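Local coordinates for protein lectin CEL-I, N-acetyl-D-galactosamine-specific C-type (Cucumaria echinata, PDB 1WMZ) that binds N-acetyl-D-galactosamine through a calcium ion, as a C-type lectin of a sea cucumber, at residues 68-73 with 111-116; 107-112 with 121-126. All blocks are in the same frame, centred on the assembly; numbering follows the deposited sequence.

Contact 1: 68-73 with 111-116; sequences AGQLWI and YGQFRH. With NGA (2-acetamido-2-deoxy-beta-D-galactopyranose), chain E.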
ATOM      1  N   ALA A  68      15.467  26.807   9.179  1.00 30.86           N
ATOM      2  CA  ALA A  68      15.969  26.303  10.457  1.00 29.40           C
ATOM      3  C   ALA A  68      14.813  25.706  11.224  1.00 27.73           C
ATOM      4  O   ALA A  68      13.724  26.281  11.299  1.00 28.30           O
ATOM      5  CB  ALA A  68      16.572  27.426  11.274  1.00 29.33           C
ATOM      6  N   GLY A  69      15.049  24.560  11.844  1.00 25.82           N
ATOM      7  CA  GLY A  69      13.991  23.939  12.589  1.00 24.18           C
ATOM      8  C   GLY A  69      14.164  22.441  12.652  1.00 22.18           C
ATOM      9  O   GLY A  69      15.149  21.878  12.210  1.00 21.70           O
ATOM     10  N   GLN A  70      13.133  21.821  13.199  1.00 21.57           N
ATOM     11  CA  GLN A  70      13.164  20.389  13.505  1.00 21.70           C
ATOM     12  C   GLN A  70      12.067  19.601  12.774  1.00 21.22           C
ATOM     13  O   GLN A  70      11.140  20.183  12.208  1.00 21.44           O
ATOM     14  CB  GLN A  70      13.002  20.206  15.007  1.00 20.49           C
ATOM     15  CG  GLN A  70      14.259  20.738  15.763  1.00 20.34           C
ATOM     16  CD  GLN A  70      14.228  22.260  15.990  1.00 21.32           C
ATOM     17  OE1 GLN A  70      13.290  22.786  16.569  1.00 23.39           O
ATOM     18  NE2 GLN A  70      15.274  22.929  15.569  1.00 22.47           N
ATOM     19  N   LEU A  71      12.167  18.263  12.865  1.00 19.70           N
ATOM     20  CA  LEU A  71      11.253  17.323  12.223  1.00 18.74           C
ATOM     21  C   LEU A  71      10.876  16.235  13.211  1.00 17.91           C
ATOM     22  O   LEU A  71      11.769  15.503  13.638  1.00 18.29           O
ATOM     23  CB  LEU A  71      11.964  16.657  11.052  1.00 17.84           C
ATOM     24  CG  LEU A  71      11.111  15.564  10.346  1.00 17.51           C
ATOM     25  CD1 LEU A  71      10.049  16.258   9.454  1.00 17.48           C
ATOM     26  CD2 LEU A  71      11.957  14.641   9.578  1.00 16.62           C
ATOM     27  N   TRP A  72       9.603  16.142  13.579  1.00 18.06           N
ATOM     28  CA  TRP A  72       9.140  15.155  14.552  1.00 17.44           C
ATOM     29  C   TRP A  72       9.377  13.755  13.991  1.00 17.90           C
ATOM     30  O   TRP A  72       9.201  13.511  12.803  1.00 17.60           O
ATOM     31  CB  TRP A  72       7.660  15.293  14.870  1.00 17.60           C
ATOM     32  CG  TRP A  72       7.238  16.500  15.680  1.00 18.99           C
ATOM     33  CD1 TRP A  72       6.294  17.444  15.329  1.00 20.00           C
ATOM     34  CD2 TRP A  72       7.761  16.921  16.950  1.00 19.51           C
ATOM     35  NE1 TRP A  72       6.193  18.404  16.307  1.00 19.43           N
ATOM     36  CE2 TRP A  72       7.076  18.108  17.316  1.00 18.45           C
ATOM     37  CE3 TRP A  72       8.719  16.407  17.830  1.00 19.17           C
ATOM     38  CZ2 TRP A  72       7.336  18.773  18.507  1.00 21.26           C
ATOM     39  CZ3 TRP A  72       8.970  17.052  18.972  1.00 18.55           C
ATOM     40  CH2 TRP A  72       8.270  18.220  19.337  1.00 19.87           C
ATOM     41  N   ILE A  73       9.777  12.830  14.864  1.00 17.78           N
ATOM     42  CA  ILE A  73       9.847  11.423  14.504  1.00 17.22           C
ATOM     43  C   ILE A  73       9.078  10.682  15.580  1.00 16.14           C
ATOM     44  O   ILE A  73       8.752  11.251  16.604  1.00 16.32           O
ATOM     45  CB  ILE A  73      11.334  10.921  14.380  1.00 16.76           C
ATOM     46  CG1 ILE A  73      12.123  11.049  15.720  1.00 16.97           C
ATOM     47  CG2 ILE A  73      12.080  11.691  13.257  1.00 19.07           C
ATOM     48  CD1 ILE A  73      13.495  10.513  15.617  1.00 17.30           C
ATOM     49  N   TYR A 111       9.584  13.824  23.481  1.00 18.81           N
ATOM     50  CA  TYR A 111       9.202  13.671  22.077  1.00 19.43           C
ATOM     51  C   TYR A 111      10.406  13.901  21.166  1.00 18.80           C
ATOM     52  O   TYR A 111      11.028  14.972  21.166  1.00 18.73           O
ATOM     53  CB  TYR A 111       8.047  14.660  21.796  1.00 18.26           C
ATOM     54  CG  TYR A 111       6.942  14.518  22.802  1.00 19.79           C
ATOM     55  CD1 TYR A 111       6.732  15.478  23.814  1.00 22.09           C
ATOM     56  CD2 TYR A 111       6.162  13.374  22.817  1.00 19.18           C
ATOM     57  CE1 TYR A 111       5.711  15.311  24.756  1.00 24.65           C
ATOM     58  CE2 TYR A 111       5.163  13.190  23.742  1.00 22.28           C
ATOM     59  CZ  TYR A 111       4.935  14.161  24.724  1.00 26.03           C
ATOM     60  OH  TYR A 111       3.963  13.949  25.665  1.00 29.33           O
ATOM     61  N   GLY A 112      10.739  12.888  20.367  1.00 18.04           N
ATOM     62  CA  GLY A 112      11.902  12.868  19.528  1.00 17.53           C
ATOM     63  C   GLY A 112      11.748  13.649  18.238  1.00 17.17           C
ATOM     64  O   GLY A 112      10.677  13.738  17.696  1.00 17.49           O
ATOM     65  N   GLN A 113      12.849  14.170  17.737  1.00 19.06           N
ATOM     66  CA  GLN A 113      12.863  14.988  16.522  1.00 18.28           C
ATOM     67  C   GLN A 113      14.288  15.096  15.977  1.00 18.78           C
ATOM     68  O   GLN A 113      15.267  15.065  16.746  1.00 18.67           O
ATOM     69  CB  GLN A 113      12.295  16.382  16.823  1.00 18.69           C
ATOM     70  CG  GLN A 113      13.127  17.149  17.918  1.00 19.41           C
ATOM     71  CD  GLN A 113      12.713  18.628  18.209  1.00 18.12           C
ATOM     72  OE1 GLN A 113      13.529  19.384  18.782  1.00 19.29           O
ATOM     73  NE2 GLN A 113      11.490  19.011  17.884  1.00 17.23           N
ATOM     74  N   PHE A 114      14.412  15.228  14.661  1.00 18.13           N
ATOM     75  CA  PHE A 114      15.660  15.531  13.993  1.00 18.60           C
ATOM     76  C   PHE A 114      15.888  17.046  14.126  1.00 19.80           C
ATOM     77  O   PHE A 114      14.961  17.827  13.888  1.00 18.67           O
ATOM     78  CB  PHE A 114      15.555  15.331  12.475  1.00 18.98           C
ATOM     79  CG  PHE A 114      15.614  13.897  11.979  1.00 18.88           C
ATOM     80  CD1 PHE A 114      15.740  13.672  10.601  1.00 20.08           C
ATOM     81  CD2 PHE A 114      15.515  12.804  12.828  1.00 18.43           C
ATOM     82  CE1 PHE A 114      15.790  12.373  10.079  1.00 19.67           C
ATOM     83  CE2 PHE A 114      15.552  11.517  12.311  1.00 20.94           C
ATOM     84  CZ  PHE A 114      15.694  11.299  10.941  1.00 20.29           C
ATOM     85  N   ARG A 115      17.116  17.432  14.445  1.00 21.00           N
ATOM     86  CA  ARG A 115      17.622  18.759  14.106  1.00 22.58           C
ATOM     87  C   ARG A 115      17.849  18.926  12.604  1.00 23.89           C
ATOM     88  O   ARG A 115      18.010  17.940  11.871  1.00 22.96           O
ATOM     89  CB  ARG A 115      18.938  19.011  14.827  1.00 22.17           C
ATOM     90  CG  ARG A 115      18.803  19.175  16.274  1.00 22.09           C
ATOM     91  CD  ARG A 115      20.125  19.329  16.951  1.00 23.44           C
ATOM     92  NE  ARG A 115      19.973  19.673  18.362  1.00 22.94           N
ATOM     93  CZ  ARG A 115      20.990  19.710  19.211  1.00 23.17           C
ATOM     94  NH1 ARG A 115      22.226  19.428  18.798  1.00 22.61           N
ATOM     95  NH2 ARG A 115      20.769  19.982  20.482  1.00 23.97           N
ATOM     96  N   HIS A 116      17.924  20.180  12.140  1.00 24.95           N
ATOM     97  CA  HIS A 116      18.275  20.416  10.741  1.00 26.99           C
ATOM     98  C   HIS A 116      19.782  20.341  10.454  1.00 27.75           C
ATOM     99  O   HIS A 116      20.182  20.432   9.317  1.00 28.37           O
ATOM    100  CB  HIS A 116      17.703  21.761  10.253  1.00 27.73           C
ATOM    101  CG  HIS A 116      18.467  22.959  10.736  1.00 30.04           C
ATOM    102  ND1 HIS A 116      18.175  23.600  11.921  1.00 31.94           N
ATOM    103  CD2 HIS A 116      19.496  23.642  10.178  1.00 34.50           C
ATOM    104  CE1 HIS A 116      18.999  24.626  12.078  1.00 33.58           C
ATOM    105  NE2 HIS A 116      19.819  24.666  11.041  1.00 34.15           N
TER
HETATM  106  C1  NGA E 501      18.672  22.466  22.755  1.00 20.65           C
HETATM  107  C2  NGA E 501      17.397  21.592  22.580  1.00 18.46           C
HETATM  108  C3  NGA E 501      16.468  21.392  23.741  1.00 17.88           C
HETATM  109  C4  NGA E 501      17.133  21.476  25.078  1.00 18.65           C
HETATM  110  C5  NGA E 501      18.342  22.369  25.215  1.00 19.99           C
HETATM  111  C6  NGA E 501      19.124  22.192  26.533  1.00 19.04           C
HETATM  112  C7  NGA E 501      16.966  21.367  20.198  1.00 19.41           C
HETATM  113  C8  NGA E 501      16.087  21.821  19.064  1.00 21.46           C
HETATM  114  N2  NGA E 501      16.669  21.912  21.384  1.00 18.84           N
HETATM  115  O1  NGA E 501      19.716  22.233  21.801  1.00 24.65           O
HETATM  116  O3  NGA E 501      15.558  20.275  23.682  1.00 19.22           O
HETATM  117  O4  NGA E 501      17.737  20.183  25.209  1.00 18.67           O
HETATM  118  O5  NGA E 501      19.199  22.518  24.094  1.00 19.86           O
HETATM  119  O6  NGA E 501      19.952  23.361  26.603  1.00 21.42           O
HETATM  120  O7  NGA E 501      17.858  20.555  20.047  1.00 22.28           O
HETATM  121  O   HOH W   1      10.921  21.895  17.944  1.00 22.10           O
HETATM  122  O   HOH W   2      17.456  22.291  14.368  1.00 22.77           O
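With CG wedged between its backbone N and carbonyl carbon (chi1 60°) and the chain extended beyond, Q113 stands up from the sheet and brings amide NE2 over one face of the W72 indole, 3.4 Å from CZ3, the amide plane tilted 36° to the ring. W72, on the same face of the sheet, has CG anti to its carbonyl carbon, and G112 O lies in the ring plane at the edge, 3.3 Å from CE3. Q70 bends at chi2 (83°), its CG 3.4 Å from Q113 OE1; water 1 joins Q70 OE1 to Q113 NE2, while Q113 OE1 accepts bonds from N123 and N125. On the opposite face of this antiparallel pair L71 and F114 run side by side against helix 51-64. I73 crosses F114 at about a right angle, CG2 meeting CE2 at 3.6 Å. Backbone bonds link L71 with F114 in both directions, and I73 N donates to G112 O. R115 extends to the sugar, its NE donating to NGA O7 at 2.8 Å and NH2 adding a second bond. The acetamido carbonyl is thus read by the guanidinium edge while its methyl C8 rests near Q70 and Q113, consistent with selectivity for N-acetylgalactosamine.

Contact 2: 107-112 with 121-126; sequences NAEDYG and AWNDNS. With CA (calcium ion), chain G; CA (calcium ion), chain F; CA (calcium ion), chain H; NGA (2-acetamido-2-deoxy-beta-D-galactopyranose), chain E.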
ATOM      1  N   ASN A 107      12.381  18.848  32.733  1.00 21.64           N
ATOM      2  CA  ASN A 107      11.539  17.668  33.025  1.00 22.72           C
ATOM      3  C   ASN A 107      10.305  17.535  32.147  1.00 23.03           C
ATOM      4  O   ASN A 107       9.340  16.914  32.537  1.00 24.63           O
ATOM      5  CB  ASN A 107      11.120  17.686  34.495  1.00 22.86           C
ATOM      6  CG  ASN A 107      12.298  17.735  35.431  1.00 26.29           C
ATOM      7  OD1 ASN A 107      13.148  16.820  35.433  1.00 27.77           O
ATOM      8  ND2 ASN A 107      12.367  18.781  36.247  1.00 26.35           N
ATOM      9  N   ALA A 108      10.360  18.056  30.938  1.00 23.70           N
ATOM     10  CA  ALA A 108       9.175  18.114  30.088  1.00 23.92           C
ATOM     11  C   ALA A 108       9.439  17.701  28.628  1.00 23.05           C
ATOM     12  O   ALA A 108       8.569  17.909  27.754  1.00 23.75           O
ATOM     13  CB  ALA A 108       8.575  19.478  30.148  1.00 24.57           C
ATOM     14  N   GLU A 109      10.597  17.109  28.350  1.00 21.81           N
ATOM     15  CA  GLU A 109      10.933  16.713  27.004  1.00 20.59           C
ATOM     16  C   GLU A 109      10.857  15.181  26.832  1.00 20.90           C
ATOM     17  O   GLU A 109      11.733  14.432  27.310  1.00 20.17           O
ATOM     18  CB  GLU A 109      12.307  17.245  26.574  1.00 19.57           C
ATOM     19  CG  GLU A 109      12.476  18.752  26.742  1.00 18.60           C
ATOM     20  CD  GLU A 109      13.676  19.274  26.036  1.00 15.10           C
ATOM     21  OE1 GLU A 109      14.728  18.609  26.033  1.00 17.83           O
ATOM     22  OE2 GLU A 109      13.591  20.400  25.431  1.00 18.78           O
ATOM     23  N   ASP A 110       9.824  14.745  26.111  1.00 20.98           N
ATOM     24  CA  ASP A 110       9.521  13.319  25.874  1.00 21.56           C
ATOM     25  C   ASP A 110       9.311  12.923  24.401  1.00 21.07           C
ATOM     26  O   ASP A 110       8.895  11.809  24.117  1.00 21.00           O
ATOM     27  CB  ASP A 110       8.252  12.931  26.615  1.00 23.03           C
ATOM     28  CG  ASP A 110       8.216  13.439  28.057  1.00 27.22           C
ATOM     29  OD1 ASP A 110       7.132  13.904  28.465  1.00 34.62           O
ATOM     30  OD2 ASP A 110       9.182  13.419  28.865  1.00 28.05           O
ATOM     31  N   TYR A 111       9.584  13.824  23.481  1.00 18.81           N
ATOM     32  CA  TYR A 111       9.202  13.671  22.077  1.00 19.43           C
ATOM     33  C   TYR A 111      10.406  13.901  21.166  1.00 18.80           C
ATOM     34  O   TYR A 111      11.028  14.972  21.166  1.00 18.73           O
ATOM     35  CB  TYR A 111       8.047  14.660  21.796  1.00 18.26           C
ATOM     36  CG  TYR A 111       6.942  14.518  22.802  1.00 19.79           C
ATOM     37  CD1 TYR A 111       6.732  15.478  23.814  1.00 22.09           C
ATOM     38  CD2 TYR A 111       6.162  13.374  22.817  1.00 19.18           C
ATOM     39  CE1 TYR A 111       5.711  15.311  24.756  1.00 24.65           C
ATOM     40  CE2 TYR A 111       5.163  13.190  23.742  1.00 22.28           C
ATOM     41  CZ  TYR A 111       4.935  14.161  24.724  1.00 26.03           C
ATOM     42  OH  TYR A 111       3.963  13.949  25.665  1.00 29.33           O
ATOM     43  N   GLY A 112      10.739  12.888  20.367  1.00 18.04           N
ATOM     44  CA  GLY A 112      11.902  12.868  19.528  1.00 17.53           C
ATOM     45  C   GLY A 112      11.748  13.649  18.238  1.00 17.17           C
ATOM     46  O   GLY A 112      10.677  13.738  17.696  1.00 17.49           O
ATOM     47  N   ALA A 121      20.744  14.874  13.530  1.00 21.27           N
ATOM     48  CA  ALA A 121      20.949  14.429  14.919  1.00 20.13           C
ATOM     49  C   ALA A 121      19.739  14.691  15.798  1.00 19.36           C
ATOM     50  O   ALA A 121      19.080  15.733  15.685  1.00 18.14           O
ATOM     51  CB  ALA A 121      22.175  15.134  15.527  1.00 21.18           C
ATOM     52  N   TRP A 122      19.434  13.740  16.682  1.00 18.28           N
ATOM     53  CA  TRP A 122      18.170  13.757  17.390  1.00 17.58           C
ATOM     54  C   TRP A 122      18.214  14.572  18.676  1.00 18.23           C
ATOM     55  O   TRP A 122      19.245  14.636  19.377  1.00 17.97           O
ATOM     56  CB  TRP A 122      17.722  12.363  17.773  1.00 17.85           C
ATOM     57  CG  TRP A 122      17.635  11.342  16.684  1.00 17.21           C
ATOM     58  CD1 TRP A 122      17.760  11.521  15.327  1.00 20.52           C
ATOM     59  CD2 TRP A 122      17.367   9.952  16.881  1.00 18.35           C
ATOM     60  NE1 TRP A 122      17.629  10.308  14.679  1.00 18.47           N
ATOM     61  CE2 TRP A 122      17.406   9.329  15.614  1.00 17.33           C
ATOM     62  CE3 TRP A 122      17.179   9.153  18.024  1.00 17.42           C
ATOM     63  CZ2 TRP A 122      17.166   7.969  15.441  1.00 15.71           C
ATOM     64  CZ3 TRP A 122      16.956   7.791  17.844  1.00 18.47           C
ATOM     65  CH2 TRP A 122      16.934   7.227  16.560  1.00 17.29           C
ATOM     66  N   ASN A 123      17.057  15.098  19.008  1.00 18.21           N
ATOM     67  CA  ASN A 123      16.801  15.836  20.235  1.00 17.56           C
ATOM     68  C   ASN A 123      15.471  15.402  20.818  1.00 18.80           C
ATOM     69  O   ASN A 123      14.520  15.093  20.103  1.00 19.04           O
ATOM     70  CB  ASN A 123      16.724  17.331  19.963  1.00 17.70           C
ATOM     71  CG  ASN A 123      16.307  18.110  21.168  1.00 18.45           C
ATOM     72  OD1 ASN A 123      16.963  17.991  22.220  1.00 18.84           O
ATOM     73  ND2 ASN A 123      15.247  18.920  21.053  1.00 17.32           N
ATOM     74  N   ASP A 124      15.374  15.391  22.140  1.00 17.71           N
ATOM     75  CA  ASP A 124      14.074  15.297  22.771  1.00 18.54           C
ATOM     76  C   ASP A 124      13.532  16.679  23.067  1.00 18.31           C
ATOM     77  O   ASP A 124      14.274  17.514  23.571  1.00 18.63           O
ATOM     78  CB  ASP A 124      14.118  14.455  24.064  1.00 18.26           C
ATOM     79  CG  ASP A 124      15.103  14.982  25.096  1.00 20.18           C
ATOM     80  OD1 ASP A 124      16.076  15.674  24.710  1.00 18.76           O
ATOM     81  OD2 ASP A 124      14.988  14.680  26.295  1.00 17.74           O
ATOM     82  N   ASN A 125      12.259  16.924  22.767  1.00 18.36           N
ATOM     83  CA  ASN A 125      11.618  18.207  23.000  1.00 18.57           C
ATOM     84  C   ASN A 125      10.211  18.037  23.658  1.00 19.72           C
ATOM     85  O   ASN A 125       9.765  16.911  23.896  1.00 18.84           O
ATOM     86  CB  ASN A 125      11.561  18.973  21.659  1.00 17.14           C
ATOM     87  CG  ASN A 125      11.687  20.486  21.828  1.00 17.45           C
ATOM     88  OD1 ASN A 125      11.135  21.065  22.768  1.00 17.48           O
ATOM     89  ND2 ASN A 125      12.343  21.112  20.895  1.00 19.87           N
ATOM     90  N   SER A 126       9.539  19.147  23.999  1.00 20.70           N
ATOM     91  CA  SER A 126       8.322  19.130  24.821  1.00 22.52           C
ATOM     92  C   SER A 126       7.017  19.046  24.009  1.00 23.16           C
ATOM     93  O   SER A 126       7.029  19.123  22.779  1.00 24.71           O
ATOM     94  CB  SER A 126       8.264  20.405  25.658  1.00 23.11           C
ATOM     95  OG  SER A 126       8.063  21.502  24.790  1.00 23.93           O
TER
HETATM   96 CA    CA G 202      16.411  18.093  24.655  1.00 18.48          CA
HETATM   97 CA    CA F 201      11.697  12.582  28.811  1.00 20.21          CA
HETATM   98 CA    CA H 203       8.365  12.561  30.958  1.00 41.83          CA
HETATM   99  C1  NGA E 501      18.672  22.466  22.755  1.00 20.65           C
HETATM  100  C2  NGA E 501      17.397  21.592  22.580  1.00 18.46           C
HETATM  101  C3  NGA E 501      16.468  21.392  23.741  1.00 17.88           C
HETATM  102  C4  NGA E 501      17.133  21.476  25.078  1.00 18.65           C
HETATM  103  C5  NGA E 501      18.342  22.369  25.215  1.00 19.99           C
HETATM  104  C6  NGA E 501      19.124  22.192  26.533  1.00 19.04           C
HETATM  105  C7  NGA E 501      16.966  21.367  20.198  1.00 19.41           C
HETATM  106  C8  NGA E 501      16.087  21.821  19.064  1.00 21.46           C
HETATM  107  N2  NGA E 501      16.669  21.912  21.384  1.00 18.84           N
HETATM  108  O1  NGA E 501      19.716  22.233  21.801  1.00 24.65           O
HETATM  109  O3  NGA E 501      15.558  20.275  23.682  1.00 19.22           O
HETATM  110  O4  NGA E 501      17.737  20.183  25.209  1.00 18.67           O
HETATM  111  O5  NGA E 501      19.199  22.518  24.094  1.00 19.86           O
HETATM  112  O6  NGA E 501      19.952  23.361  26.603  1.00 21.42           O
HETATM  113  O7  NGA E 501      17.858  20.555  20.047  1.00 22.28           O
HETATM  114  O   HOH W   3      11.963  22.398  25.034  1.00 24.83           O
HETATM  115  O   HOH W   4      13.910  12.854  27.968  1.00 21.84           O
HETATM  116  O   HOH W   5       8.067  10.352  30.895  1.00 29.05           O
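N125 O accepts from two successive backbone amides across the hairpin, Y111 N at 3.1 Å in the carbonyl plane and D110 N in a weak bond, which makes a classic beta bulge; N125 N returns a bond of 2.8 Å to Y111 O. Next to it, E109 OE1 reaches across to bind the sugar-binding calcium ion at 2.2 Å. D124 O, D124 OD1 and N123 OD1 join from strand 122-126, Q101 and D103 add to the shell, and NGA O3 and O4 complete it. D124 thus binds twice, by main chain and side chain, a bite in keeping with its chi1 of 57°; its carboxylate also has N104 as a partner. While N123 OD1 holds the metal, ND2 donates to NGA O3 at 3.0 Å and also to Q113. E109 OE2 lies 2.6 Å from NGA O3, and water 3 donates to both OE2 and N125 OD1. E109 O binds a second calcium ion, whose water 4 donates to D124 OD2; D110 OD2 is shared between this ion and a third. The clustered oxygens are drawn together by the metals, whose charge probably offsets their mutual repulsion and fixes the carboxylates to receive the sugar's vicinal hydroxyls.

Contacts 1 and 2 lie about 9 Å apart, centre to centre, within one C-type lectin domain and share strand 109-114, with Y111 and G112 belonging to both. Along the chain 68-73 comes first, then 107-112 and 111-116 run together through the shared strand, and 121-126 closes the hairpin. In the sheet, strand 109-114 lies between 71-73 and 122-126, and Q113 O and N123 N (2.9 Å) probably hydrogen-bond across the hairpin. F114 also packs on W122 between them. Both contacts touch the same sugar: contact 2 supplies calcium ligands and sets N123 beside O3 and the acetamido arm, contact 1 places R115, Q70 and Q113 around that arm, so the central strand ties the pocket to the sheet.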